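Local coordinates for protein N6 adenine specific DNA methylase (Encephalitozoon cuniculi, PDB 3Q87) that is the S-adenosylmethionine-binding catalytic subunit Mtq2, which together with its activator Trm112 is responsible for methylating the translation termination factor eRF1, at residues V111-G117 with R135-Y141; E23-D29 with R44-T50; G140-L146 with Y157-K163. One frame throughout, in Å; residues are numbered along the deposited sequence.

Contact 1: V111-G117 with R135-Y141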
loop_
_atom_site.group_PDB
_atom_site.type_symbol
_atom_site.label_atom_id
_atom_site.label_comp_id
_atom_site.label_asym_id
_atom_site.label_seq_id
_atom_site.Cartn_x
_atom_site.Cartn_y
_atom_site.Cartn_z
ATOM N N VAL B 111 -7.679 13.088 0.024
ATOM C CA VAL B 111 -7.001 14.234 0.609
ATOM C C VAL B 111 -7.351 14.371 2.092
ATOM O O VAL B 111 -6.489 14.646 2.928
ATOM C CB VAL B 111 -7.370 15.514 -0.160
ATOM C CG1 VAL B 111 -6.931 16.753 0.606
ATOM C CG2 VAL B 111 -6.764 15.467 -1.570
ATOM N N ASP B 112 -8.611 14.133 2.429
ATOM C CA ASP B 112 -9.014 14.235 3.824
ATOM C C ASP B 112 -8.567 13.100 4.745
ATOM O O ASP B 112 -8.717 13.200 5.958
ATOM C CB ASP B 112 -10.503 14.510 3.963
ATOM C CG ASP B 112 -10.779 15.982 4.175
ATOM O OD1 ASP B 112 -10.821 16.734 3.170
ATOM O OD2 ASP B 112 -10.915 16.393 5.350
ATOM N N ALA B 113 -7.988 12.045 4.189
ATOM C CA ALA B 113 -7.500 10.946 5.019
ATOM C C ALA B 113 -5.976 10.784 5.008
ATOM O O ALA B 113 -5.425 10.067 5.843
ATOM C CB ALA B 113 -8.166 9.640 4.610
ATOM N N VAL B 114 -5.301 11.430 4.058
ATOM C CA VAL B 114 -3.881 11.152 3.834
ATOM C C VAL B 114 -3.012 11.853 4.875
ATOM O O VAL B 114 -3.239 13.018 5.200
ATOM C CB VAL B 114 -3.428 11.521 2.376
ATOM C CG1 VAL B 114 -3.511 13.026 2.137
ATOM C CG2 VAL B 114 -2.014 11.018 2.106
ATOM N N THR B 115 -2.035 11.137 5.419
ATOM C CA THR B 115 -1.175 11.710 6.455
ATOM C C THR B 115 0.305 11.407 6.245
ATOM O O THR B 115 1.127 11.803 7.063
ATOM C CB THR B 115 -1.565 11.230 7.886
ATOM O OG1 THR B 115 -1.326 9.823 8.007
ATOM C CG2 THR B 115 -3.032 11.516 8.183
ATOM N N VAL B 116 0.651 10.704 5.166
ATOM C CA VAL B 116 2.053 10.347 4.923
ATOM C C VAL B 116 2.880 11.589 4.612
ATOM O O VAL B 116 2.333 12.632 4.286
ATOM C CB VAL B 116 2.211 9.361 3.762
ATOM C CG1 VAL B 116 1.572 8.029 4.104
ATOM C CG2 VAL B 116 1.618 9.964 2.485
ATOM N N GLY B 117 4.198 11.470 4.709
ATOM C CA GLY B 117 5.069 12.621 4.556
ATOM C C GLY B 117 5.106 13.208 3.151
ATOM O O GLY B 117 5.317 14.409 2.988
ATOM N N ARG B 135 -7.015 22.252 -0.668
ATOM C CA ARG B 135 -7.421 21.267 0.332
ATOM C C ARG B 135 -6.211 20.582 0.936
ATOM O O ARG B 135 -6.197 20.261 2.126
ATOM C CB ARG B 135 -8.364 20.230 -0.270
ATOM C CG ARG B 135 -9.815 20.664 -0.302
ATOM C CD ARG B 135 -10.678 19.538 -0.822
ATOM N NE ARG B 135 -12.055 19.956 -1.045
ATOM C CZ ARG B 135 -13.108 19.430 -0.433
ATOM N NH1 ARG B 135 -12.950 18.456 0.445
ATOM N NH2 ARG B 135 -14.318 19.883 -0.709
ATOM N N LEU B 136 -5.206 20.356 0.097
ATOM C CA LEU B 136 -3.962 19.731 0.510
ATOM C C LEU B 136 -3.220 20.636 1.473
ATOM O O LEU B 136 -2.647 20.170 2.448
ATOM C CB LEU B 136 -3.088 19.418 -0.710
ATOM C CG LEU B 136 -3.464 18.162 -1.498
ATOM C CD1 LEU B 136 -2.673 18.078 -2.792
ATOM C CD2 LEU B 136 -3.256 16.899 -0.648
ATOM N N GLU B 137 -3.231 21.935 1.189
ATOM C CA GLU B 137 -2.583 22.900 2.063
ATOM C C GLU B 137 -3.237 22.864 3.431
ATOM O O GLU B 137 -2.557 22.883 4.456
ATOM C CB GLU B 137 -2.696 24.314 1.483
ATOM C CG GLU B 137 -1.994 24.482 0.155
ATOM C CD GLU B 137 -0.502 24.234 0.256
ATOM O OE1 GLU B 137 0.045 24.334 1.376
ATOM O OE2 GLU B 137 0.128 23.947 -0.783
ATOM N N GLU B 138 -4.565 22.816 3.436
ATOM C CA GLU B 138 -5.327 22.729 4.673
ATOM C C GLU B 138 -4.975 21.485 5.485
ATOM O O GLU B 138 -5.182 21.445 6.693
ATOM C CB GLU B 138 -6.821 22.736 4.372
ATOM C CG GLU B 138 -7.330 24.023 3.766
ATOM C CD GLU B 138 -8.765 23.898 3.276
ATOM O OE1 GLU B 138 -9.482 22.987 3.752
ATOM O OE2 GLU B 138 -9.177 24.710 2.412
ATOM N N ARG B 139 -4.449 20.467 4.818
ATOM C CA ARG B 139 -4.124 19.218 5.485
ATOM C C ARG B 139 -2.663 19.177 5.910
ATOM O O ARG B 139 -2.180 18.172 6.426
ATOM C CB ARG B 139 -4.473 18.033 4.582
ATOM C CG ARG B 139 -5.971 17.815 4.430
ATOM C CD ARG B 139 -6.509 17.029 5.604
ATOM N NE ARG B 139 -5.860 15.723 5.685
ATOM C CZ ARG B 139 -5.886 14.936 6.757
ATOM N NH1 ARG B 139 -6.521 15.323 7.857
ATOM N NH2 ARG B 139 -5.266 13.763 6.730
ATOM N N GLY B 140 -1.957 20.279 5.687
ATOM C CA GLY B 140 -0.574 20.381 6.106
ATOM C C GLY B 140 0.447 20.068 5.030
ATOM O O GLY B 140 1.627 19.908 5.332
ATOM N N TYR B 141 0.018 19.980 3.774
ATOM C CA TYR B 141 0.977 19.674 2.714
ATOM C C TYR B 141 1.422 20.919 1.982
ATOM O O TYR B 141 0.596 21.663 1.453
ATOM C CB TYR B 141 0.416 18.662 1.703
ATOM C CG TYR B 141 0.254 17.276 2.275
ATOM C CD1 TYR B 141 1.298 16.371 2.244
ATOM C CD2 TYR B 141 -0.945 16.884 2.868
ATOM C CE1 TYR B 141 1.164 15.110 2.787
ATOM C CE2 TYR B 141 -1.094 15.625 3.417
ATOM C CZ TYR B 141 -0.032 14.738 3.375
ATOM O OH TYR B 141 -0.164 13.477 3.919
#
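Val111 and Leu136, whose CA atoms lie 6.3 Å apart, mark the place where helices 105-113 and 129-138 meet near their C-terminal ends before the backbone leaves each helix. The apolar part of the contact is small: CG1 of Val111 sits 3.9 Å from CD2 of Leu136 and equally near CB of Arg135. Most of the work falls to Arg139. Bends at chi2 (-83°) and chi3 (-60°) curl its chain back over the end of the neighbouring helix, where carbonyls collect. Arg139 NH2 donates to Val114 O at 2.6 Å, approaching from above the carbonyl plane, while NE makes a weak bond to Val111 O. Asp112 O rests over one face of the Arg139 guanidinium, 3.4 Å above its plane. Tyr141 takes the next stretch of loop: its OH gives a hydrogen bond of 2.7 Å to a lone pair of Val116 O, and CE2 packs 3.8 Å from CG1 of Val114. A Schellman motif at Gly140 ends helix 129-138 and directs the chain into Tyr141, whose CB points toward 111-117; Leu136 O accepts from Arg139 N and Tyr141 N on opposite faces. Gln76 holds the same loop through Ala113 O and Thr115 N. Backbone carbonyls are thus the main acceptors here, and a cation set against a helix C-terminus probably gains from the helix dipole.

Contact 2: E23-D29 with R44-T50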
loop_
_atom_site.group_PDB
_atom_site.type_symbol
_atom_site.label_atom_id
_atom_site.label_comp_id
_atom_site.label_asym_id
_atom_site.label_seq_id
_atom_site.Cartn_x
_atom_site.Cartn_y
_atom_site.Cartn_z
ATOM N N GLU B 23 13.728 6.701 -4.266
ATOM C CA GLU B 23 14.636 5.600 -3.987
ATOM C C GLU B 23 14.677 5.278 -2.499
ATOM O O GLU B 23 14.635 6.186 -1.673
ATOM C CB GLU B 23 16.029 5.988 -4.471
ATOM C CG GLU B 23 17.142 5.092 -3.995
ATOM C CD GLU B 23 18.486 5.545 -4.530
ATOM O OE1 GLU B 23 18.704 6.776 -4.595
ATOM O OE2 GLU B 23 19.314 4.678 -4.885
ATOM N N MET B 24 14.747 3.991 -2.162
ATOM C CA MET B 24 14.867 3.565 -0.771
ATOM C C MET B 24 13.680 3.988 0.089
ATOM O O MET B 24 13.839 4.259 1.275
ATOM C CB MET B 24 16.142 4.134 -0.145
ATOM C CG MET B 24 17.426 3.573 -0.718
ATOM S SD MET B 24 17.389 1.782 -0.790
ATOM C CE MET B 24 17.271 1.542 -2.563
ATOM N N LYS B 25 12.494 4.052 -0.496
ATOM C CA LYS B 25 11.312 4.387 0.282
ATOM C C LYS B 25 10.387 3.192 0.427
ATOM O O LYS B 25 10.538 2.185 -0.274
ATOM C CB LYS B 25 10.571 5.553 -0.355
ATOM C CG LYS B 25 11.432 6.806 -0.525
ATOM C CD LYS B 25 11.870 7.358 0.820
ATOM C CE LYS B 25 12.734 8.595 0.664
ATOM N NZ LYS B 25 14.143 8.215 0.350
ATOM N N ILE B 26 9.440 3.294 1.356
ATOM C CA ILE B 26 8.290 2.400 1.349
ATOM C C ILE B 26 7.167 3.177 0.672
ATOM O O ILE B 26 6.758 4.217 1.154
ATOM C CB ILE B 26 7.866 1.952 2.767
ATOM C CG1 ILE B 26 8.974 1.126 3.423
ATOM C CG2 ILE B 26 6.590 1.102 2.703
ATOM C CD1 ILE B 26 8.646 0.743 4.890
ATOM N N VAL B 27 6.712 2.690 -0.478
ATOM C CA VAL B 27 5.788 3.458 -1.307
ATOM C C VAL B 27 4.485 2.709 -1.459
ATOM O O VAL B 27 4.462 1.497 -1.714
ATOM C CB VAL B 27 6.352 3.706 -2.728
ATOM C CG1 VAL B 27 5.371 4.540 -3.570
ATOM C CG2 VAL B 27 7.701 4.384 -2.648
ATOM N N LEU B 28 3.394 3.433 -1.287
ATOM C CA LEU B 28 2.082 2.856 -1.495
ATOM C C LEU B 28 1.611 3.278 -2.875
ATOM O O LEU B 28 1.414 4.474 -3.111
ATOM C CB LEU B 28 1.105 3.370 -0.440
ATOM C CG LEU B 28 -0.290 2.735 -0.460
ATOM C CD1 LEU B 28 -0.262 1.328 0.130
ATOM C CD2 LEU B 28 -1.285 3.604 0.305
ATOM N N ASP B 29 1.467 2.308 -3.778
ATOM C CA ASP B 29 0.877 2.558 -5.097
ATOM C C ASP B 29 -0.629 2.351 -4.952
ATOM O O ASP B 29 -1.129 1.229 -5.022
ATOM C CB ASP B 29 1.447 1.587 -6.142
ATOM C CG ASP B 29 0.787 1.731 -7.520
ATOM O OD1 ASP B 29 0.044 2.722 -7.748
ATOM O OD2 ASP B 29 1.018 0.847 -8.385
ATOM N N ARG B 44 13.463 0.507 -7.263
ATOM C CA ARG B 44 14.254 1.281 -6.318
ATOM C C ARG B 44 13.632 1.377 -4.927
ATOM O O ARG B 44 14.229 1.963 -4.017
ATOM C CB ARG B 44 14.488 2.686 -6.865
ATOM C CG ARG B 44 15.025 2.712 -8.299
ATOM C CD ARG B 44 15.101 4.146 -8.794
ATOM N NE ARG B 44 16.163 4.852 -8.088
ATOM C CZ ARG B 44 16.355 6.160 -8.138
ATOM N NH1 ARG B 44 15.553 6.919 -8.871
ATOM N NH2 ARG B 44 17.352 6.704 -7.457
ATOM N N ASN B 45 12.439 0.813 -4.763
ATOM C CA ASN B 45 11.699 0.965 -3.515
ATOM C C ASN B 45 10.997 -0.314 -3.106
ATOM O O ASN B 45 10.887 -1.253 -3.893
ATOM C CB ASN B 45 10.653 2.084 -3.637
ATOM C CG ASN B 45 11.250 3.403 -4.097
ATOM O OD1 ASN B 45 11.732 4.200 -3.283
ATOM N ND2 ASN B 45 11.188 3.657 -5.407
ATOM N N THR B 46 10.523 -0.350 -1.861
ATOM C CA THR B 46 9.597 -1.395 -1.450
ATOM C C THR B 46 8.172 -0.883 -1.606
ATOM O O THR B 46 7.809 0.157 -1.060
ATOM C CB THR B 46 9.837 -1.862 -0.019
ATOM O OG1 THR B 46 11.183 -2.345 0.093
ATOM C CG2 THR B 46 8.860 -3.000 0.319
ATOM N N VAL B 47 7.375 -1.615 -2.374
ATOM C CA VAL B 47 6.059 -1.126 -2.772
ATOM C C VAL B 47 4.942 -2.007 -2.235
ATOM O O VAL B 47 4.998 -3.223 -2.346
ATOM C CB VAL B 47 5.925 -1.080 -4.313
ATOM C CG1 VAL B 47 4.564 -0.491 -4.720
ATOM C CG2 VAL B 47 7.093 -0.292 -4.946
ATOM N N VAL B 48 3.935 -1.376 -1.644
ATOM C CA VAL B 48 2.676 -2.030 -1.367
ATOM C C VAL B 48 1.677 -1.513 -2.392
ATOM O O VAL B 48 1.566 -0.323 -2.586
ATOM C CB VAL B 48 2.180 -1.728 0.059
ATOM C CG1 VAL B 48 0.844 -2.453 0.324
ATOM C CG2 VAL B 48 3.237 -2.176 1.054
ATOM N N SER B 49 0.972 -2.414 -3.066
ATOM C CA SER B 49 0.057 -2.001 -4.120
ATOM C C SER B 49 -1.382 -2.370 -3.782
ATOM O O SER B 49 -1.670 -3.525 -3.444
ATOM C CB SER B 49 0.487 -2.634 -5.440
ATOM O OG SER B 49 1.877 -2.446 -5.623
ATOM N N THR B 50 -2.278 -1.384 -3.850
ATOM C CA THR B 50 -3.662 -1.593 -3.426
ATOM C C THR B 50 -4.653 -1.148 -4.483
ATOM O O THR B 50 -4.364 -0.256 -5.268
ATOM C CB THR B 50 -4.006 -0.841 -2.111
ATOM O OG1 THR B 50 -4.190 0.550 -2.392
ATOM C CG2 THR B 50 -2.902 -1.014 -1.065
#
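Asn45 turns CG to the side of its own backbone N (chi1 -54°), which carries OD1 to the backbone of Lys25, while a bend at chi3 (70°) folds the guanidinium of Arg44 back onto Glu23. Both side chains lie just before the two parallel strands of a beta-alpha-beta unit of the Rossmann-like methyltransferase fold, at their N-terminal ends; helix 36-41 connects strands 26-30 and 46-51, whose portions 26-29 and 46-50 run 21° apart. Lys25 N donates to a lone pair of Asn45 OD1 at 2.9 Å, in the plane of the amide; ND2 of the same amide is held by Leu22 O and Leu41 O, fixing its rotation. Arg44 lays one guanidinium face over CB of Glu23, and its NH2 forms a salt bridge of 3.2 Å with Glu23 OE1, the two flat groups steeply inclined. Beyond this point regular ladder bonds take over, from Thr46 N to Lys25 O at 3.0 Å through to Thr50 N with Asp29 O. Side chains alternate between two very different surroundings. Val27 and Val47 pack against helix 36-41, whereas Ile26, Thr46 and Val48 meet the Trm112 chain, where Thr46 OG1 is hydrogen-bonded to Ile39 N of that partner. At the C-terminal end of the strands, the side chain of Asp29 comes within about 4 Å of the bound S-adenosylmethionine, its OD2 gripped by the hydroxyls of Thr32 and Thr38. On the opposite face, with Val48, Leu28 CD1 reaches across to Thr50 CG2, 3.7 Å away.

Contact 3: G140-L146 with Y157-K163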
loop_
_atom_site.group_PDB
_atom_site.type_symbol
_atom_site.label_atom_id
_atom_site.label_comp_id
_atom_site.label_asym_id
_atom_site.label_seq_id
_atom_site.Cartn_x
_atom_site.Cartn_y
_atom_site.Cartn_z
ATOM N N GLY B 140 -1.957 20.279 5.687
ATOM C CA GLY B 140 -0.574 20.381 6.106
ATOM C C GLY B 140 0.447 20.068 5.030
ATOM O O GLY B 140 1.627 19.908 5.332
ATOM N N TYR B 141 0.018 19.980 3.774
ATOM C CA TYR B 141 0.977 19.674 2.714
ATOM C C TYR B 141 1.422 20.919 1.982
ATOM O O TYR B 141 0.596 21.663 1.453
ATOM C CB TYR B 141 0.416 18.662 1.703
ATOM C CG TYR B 141 0.254 17.276 2.275
ATOM C CD1 TYR B 141 1.298 16.371 2.244
ATOM C CD2 TYR B 141 -0.945 16.884 2.868
ATOM C CE1 TYR B 141 1.164 15.110 2.787
ATOM C CE2 TYR B 141 -1.094 15.625 3.417
ATOM C CZ TYR B 141 -0.032 14.738 3.375
ATOM O OH TYR B 141 -0.164 13.477 3.919
ATOM N N GLY B 142 2.727 21.141 1.939
ATOM C CA GLY B 142 3.261 22.087 0.980
ATOM C C GLY B 142 3.118 21.411 -0.370
ATOM O O GLY B 142 3.478 20.245 -0.512
ATOM N N THR B 143 2.577 22.117 -1.355
ATOM C CA THR B 143 2.303 21.513 -2.654
ATOM C C THR B 143 3.029 22.207 -3.788
ATOM O O THR B 143 3.419 23.362 -3.672
ATOM C CB THR B 143 0.794 21.577 -2.990
ATOM O OG1 THR B 143 0.423 22.928 -3.316
ATOM C CG2 THR B 143 -0.027 21.095 -1.818
ATOM N N ARG B 144 3.205 21.494 -4.891
ATOM C CA ARG B 144 3.536 22.132 -6.157
ATOM C C ARG B 144 3.098 21.249 -7.304
ATOM O O ARG B 144 3.030 20.021 -7.167
ATOM C CB ARG B 144 5.021 22.471 -6.259
ATOM C CG ARG B 144 5.966 21.290 -6.298
ATOM C CD ARG B 144 7.399 21.796 -6.285
ATOM N NE ARG B 144 8.385 20.734 -6.463
ATOM C CZ ARG B 144 8.973 20.443 -7.621
ATOM N NH1 ARG B 144 8.672 21.135 -8.717
ATOM N NH2 ARG B 144 9.864 19.459 -7.687
ATOM N N ILE B 145 2.776 21.881 -8.429
ATOM C CA ILE B 145 2.396 21.160 -9.633
ATOM C C ILE B 145 3.648 20.703 -10.362
ATOM O O ILE B 145 4.291 21.486 -11.056
ATOM C CB ILE B 145 1.541 22.039 -10.553
ATOM C CG1 ILE B 145 0.220 22.370 -9.863
ATOM C CG2 ILE B 145 1.292 21.347 -11.885
ATOM C CD1 ILE B 145 -0.739 23.164 -10.730
ATOM N N LEU B 146 3.994 19.430 -10.197
ATOM C CA LEU B 146 5.222 18.891 -10.768
ATOM C C LEU B 146 5.237 18.960 -12.288
ATOM O O LEU B 146 6.268 19.238 -12.895
ATOM C CB LEU B 146 5.427 17.437 -10.329
ATOM C CG LEU B 146 6.497 17.164 -9.281
ATOM C CD1 LEU B 146 6.871 15.686 -9.295
ATOM C CD2 LEU B 146 7.709 17.999 -9.575
ATOM N N TYR B 157 -2.621 17.167 -14.558
ATOM C CA TYR B 157 -1.777 17.824 -13.565
ATOM C C TYR B 157 -1.242 16.834 -12.536
ATOM O O TYR B 157 -2.001 16.103 -11.900
ATOM C CB TYR B 157 -2.554 18.924 -12.844
ATOM C CG TYR B 157 -3.132 19.974 -13.771
ATOM C CD1 TYR B 157 -2.566 21.244 -13.854
ATOM C CD2 TYR B 157 -4.236 19.697 -14.564
ATOM C CE1 TYR B 157 -3.087 22.209 -14.701
ATOM C CE2 TYR B 157 -4.769 20.658 -15.415
ATOM C CZ TYR B 157 -4.190 21.912 -15.479
ATOM O OH TYR B 157 -4.711 22.866 -16.319
ATOM N N ILE B 158 0.071 16.813 -12.371
ATOM C CA ILE B 158 0.678 15.979 -11.350
ATOM C C ILE B 158 1.053 16.810 -10.132
ATOM O O ILE B 158 1.931 17.675 -10.179
ATOM C CB ILE B 158 1.893 15.240 -11.887
ATOM C CG1 ILE B 158 1.441 14.274 -12.990
ATOM C CG2 ILE B 158 2.623 14.519 -10.746
ATOM C CD1 ILE B 158 2.578 13.727 -13.789
ATOM N N ILE B 159 0.357 16.546 -9.040
ATOM C CA ILE B 159 0.566 17.280 -7.807
ATOM C C ILE B 159 1.549 16.563 -6.898
ATOM O O ILE B 159 1.415 15.369 -6.653
ATOM C CB ILE B 159 -0.761 17.482 -7.088
ATOM C CG1 ILE B 159 -1.704 18.286 -7.974
ATOM C CG2 ILE B 159 -0.565 18.219 -5.777
ATOM C CD1 ILE B 159 -2.993 18.682 -7.274
ATOM N N LYS B 160 2.561 17.285 -6.427
ATOM C CA LYS B 160 3.461 16.747 -5.414
ATOM C C LYS B 160 3.164 17.426 -4.086
ATOM O O LYS B 160 3.099 18.648 -4.013
ATOM C CB LYS B 160 4.929 16.933 -5.783
ATOM C CG LYS B 160 5.863 16.523 -4.657
ATOM C CD LYS B 160 7.326 16.545 -5.068
ATOM C CE LYS B 160 8.216 16.161 -3.889
ATOM N NZ LYS B 160 9.656 16.203 -4.251
ATOM N N GLY B 161 2.953 16.625 -3.045
ATOM C CA GLY B 161 2.641 17.159 -1.732
ATOM C C GLY B 161 3.650 16.691 -0.716
ATOM O O GLY B 161 4.057 15.530 -0.722
ATOM N N GLU B 162 4.074 17.593 0.157
ATOM C CA GLU B 162 5.053 17.227 1.167
ATOM C C GLU B 162 4.813 17.968 2.467
ATOM O O GLU B 162 4.543 19.167 2.477
ATOM C CB GLU B 162 6.481 17.462 0.667
ATOM C CG GLU B 162 7.525 16.764 1.536
ATOM C CD GLU B 162 8.941 16.882 0.999
ATOM O OE1 GLU B 162 9.118 17.437 -0.104
ATOM O OE2 GLU B 162 9.876 16.417 1.688
ATOM N N LYS B 163 4.881 17.239 3.571
ATOM C CA LYS B 163 4.824 17.870 4.880
ATOM C C LYS B 163 6.192 18.439 5.266
ATOM O O LYS B 163 7.237 17.945 4.830
ATOM C CB LYS B 163 4.311 16.881 5.928
ATOM C CG LYS B 163 2.846 16.522 5.705
ATOM C CD LYS B 163 2.289 15.660 6.828
ATOM C CE LYS B 163 0.770 15.558 6.729
ATOM N NZ LYS B 163 0.154 15.180 8.041
#
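Lys163 runs as an extended chain across the ring of Tyr141, and its carbons meet first Gly140 O, then the ring. CB of Lys163 passes 4.1 Å from Gly140 O. Lys163 CG, set beside the backbone N by chi1 of -68°, lies closer to that carbonyl and also 3.7 Å from Tyr141 CE1, above the rim of the ring. CD only links CG to CE, and Lys163 CE completes a CH-pi contact, 4.0 Å from the centroid of the Tyr141 ring and 29° off its normal. NZ of Lys163 rises away from the ring, near Thr115 O without a hydrogen bond to it. On its edge, in plane, the same ring meets Glu162 N, and Tyr141 CD1 lies 3.8 Å from Gly161 C.

From here the two strands continue as an antiparallel ladder. Gly142 with Glu162 and Arg144 with Lys160 are hydrogen-bonded pairs, each joined by two backbone bonds; Thr143 with Gly161 and Ile145 with Ile159 are non-hydrogen-bonded. Leu146 N adds a fifth bond, to Ile158 O, at 2.7 Å. Thr143 and Ile159 turn to helix 129-138, and Thr143 OG1 is hydrogen-bonded to Glu137 there. On the other face, Leu146 CG packs 3.8 Å from Lys160 CB, and the lysine stretches on to a salt bridge with Glu20 of helix 8-20. Ile145 CD1 lies beside Tyr157 CD1, 4.1 Å away, while the hydroxyl of that tyrosine is bonded to Glu125. Such a C-terminal beta hairpin, with strand 155-162 inserted antiparallel between strands 118-124 and 142-150, is the hallmark of the class I methyltransferase sheet.

In the fold
The three contacts show how one sheet changes character from its interior to its edge. Contact 2 is largely buried among the parallel strands, close to the cofactor and to Trm112, and relies on regular backbone bonds with mostly buried side chains, polar at both ends of the strands. Contact 3 belongs to the same sheet but at its antiparallel margin, about 18 Å away between centres, where long charged chains reach over a more exposed surface. Contact 1 lies outside the sheet, between two helix ends, and substitutes side-chain donors for strand pairing. Contacts 1 and 3 share Gly140 and Tyr141, so the turn after helix 129-138 serves both; Gly117 O with Lys163 N also joins them.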